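Local atomic coordinates of alternansucrase (Leuconostoc mesenteroides, PDB entry 6HVG), a protein that is a glycoside hydrolase family 70 protein with a TIM-barrel-clan region, choline-binding-type and putative cell-wall-binding repeats, and a bound calcium ion. Residues Gly889-Thr892 with Ser893-Thr897. Sequence-based numbering, arbitrary orientation.
Sequences GIMT and SDQTT
The amide of Q895 reaches back across a chain reversal to the backbone of G889 and M891, a worked example of a side chain closing a surface loop by binding main-chain groups. The side chain runs out straight (chi1 -171°, chi2 -174°), which carries the amide across the turn. Its OE1 receives the M891 N-H at 3.3 Å, nearly straight but from above the carbonyl plane. NE2 gives an equally straight bond to T897 O (3.0 Å), which lies close to the amide plane, and a weak, bent one to G889 O (3.1 Å). The buried I890 packs against this region, its CD1 3.9 Å from T897 C and 4.1 Å from Q895 NE2; T898, Y905 and A935 touch the same side chain. The packing is looser toward solvent, where D894 is exposed and makes a long, weak ion pair with K934. On the partly exposed flank M891 bends at chi2 and leads its end away from the turn; it also touches S737. The loop joins strands 881-885 and 910-915 of an antiparallel sheet. The bonding pattern favours the modelled amide orientation, OE1 facing a donor and NE2 two acceptors, and an uncharged group ties the loop's two arms together.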
loop_
_atom_site.group_PDB
_atom_site.type_symbol
_atom_site.label_atom_id
_atom_site.label_comp_id
_atom_site.label_asym_id
_atom_site.label_seq_id
_atom_site.Cartn_x
_atom_site.Cartn_y
_atom_site.Cartn_z
ATOM N N GLY A 889 22.301 -9.947 -41.302
ATOM C CA GLY A 889 22.049 -11.392 -41.445
ATOM C C GLY A 889 23.026 -12.266 -40.682
ATOM O O GLY A 889 23.114 -13.466 -40.931
ATOM N N ILE A 890 23.806 -11.667 -39.782
ATOM C CA ILE A 890 24.856 -12.381 -39.044
ATOM C C ILE A 890 24.333 -12.806 -37.684
ATOM O O ILE A 890 24.036 -11.980 -36.841
ATOM C CB ILE A 890 26.112 -11.511 -38.832
ATOM C CG1 ILE A 890 26.577 -10.841 -40.142
ATOM C CG2 ILE A 890 27.255 -12.337 -38.271
ATOM C CD1 ILE A 890 26.919 -11.803 -41.268
ATOM N N MET A 891 24.244 -14.109 -37.472
ATOM C CA MET A 891 23.584 -14.656 -36.306
ATOM C C MET A 891 24.512 -15.232 -35.249
ATOM O O MET A 891 24.068 -15.454 -34.135
ATOM C CB MET A 891 22.574 -15.724 -36.753
ATOM C CG MET A 891 21.664 -15.257 -37.889
ATOM S SD MET A 891 20.890 -13.672 -37.488
ATOM C CE MET A 891 19.562 -13.658 -38.698
ATOM N N THR A 892 25.793 -15.423 -35.570
ATOM C CA THR A 892 26.746 -16.092 -34.679
ATOM C C THR A 892 28.117 -15.432 -34.693
ATOM O O THR A 892 28.436 -14.690 -35.600
ATOM C CB THR A 892 26.905 -17.562 -35.109
ATOM O OG1 THR A 892 25.609 -18.137 -35.323
ATOM C CG2 THR A 892 27.600 -18.405 -34.025
ATOM N N SER A 893 28.914 -15.700 -33.660
ATOM C CA SER A 893 30.351 -15.338 -33.602
ATOM C C SER A 893 31.149 -15.723 -34.827
ATOM O O SER A 893 31.917 -14.929 -35.351
ATOM C CB SER A 893 31.020 -16.045 -32.422
ATOM O OG SER A 893 30.645 -15.455 -31.200
ATOM N N ASP A 894 30.984 -16.970 -35.252
ATOM C CA ASP A 894 31.803 -17.582 -36.289
ATOM C C ASP A 894 31.268 -17.437 -37.706
ATOM O O ASP A 894 31.973 -17.761 -38.648
ATOM C CB ASP A 894 31.978 -19.066 -35.985
ATOM C CG ASP A 894 32.647 -19.317 -34.649
ATOM O OD1 ASP A 894 33.454 -18.466 -34.213
ATOM O OD2 ASP A 894 32.362 -20.384 -34.051
ATOM N N GLN A 895 30.042 -16.959 -37.856
ATOM C CA GLN A 895 29.488 -16.731 -39.176
ATOM C C GLN A 895 30.214 -15.537 -39.798
ATOM O O GLN A 895 30.361 -14.485 -39.164
ATOM C CB GLN A 895 27.964 -16.530 -39.118
ATOM C CG GLN A 895 27.302 -16.501 -40.499
ATOM C CD GLN A 895 25.830 -16.165 -40.470
ATOM O OE1 GLN A 895 25.132 -16.480 -39.518
ATOM N NE2 GLN A 895 25.347 -15.533 -41.524
ATOM N N THR A 896 30.677 -15.736 -41.030
ATOM C CA THR A 896 31.517 -14.778 -41.743
ATOM C C THR A 896 30.758 -13.951 -42.763
ATOM O O THR A 896 31.200 -12.845 -43.109
ATOM C CB THR A 896 32.653 -15.503 -42.493
ATOM O OG1 THR A 896 32.100 -16.469 -43.396
ATOM C CG2 THR A 896 33.573 -16.200 -41.516
ATOM N N THR A 897 29.633 -14.458 -43.254
ATOM C CA THR A 897 28.913 -13.747 -44.295
ATOM C C THR A 897 27.468 -14.191 -44.354
ATOM O O THR A 897 27.127 -15.268 -43.899
ATOM C CB THR A 897 29.604 -13.933 -45.676
ATOM O OG1 THR A 897 29.242 -12.853 -46.564
ATOM C CG2 THR A 897 29.260 -15.313 -46.311
#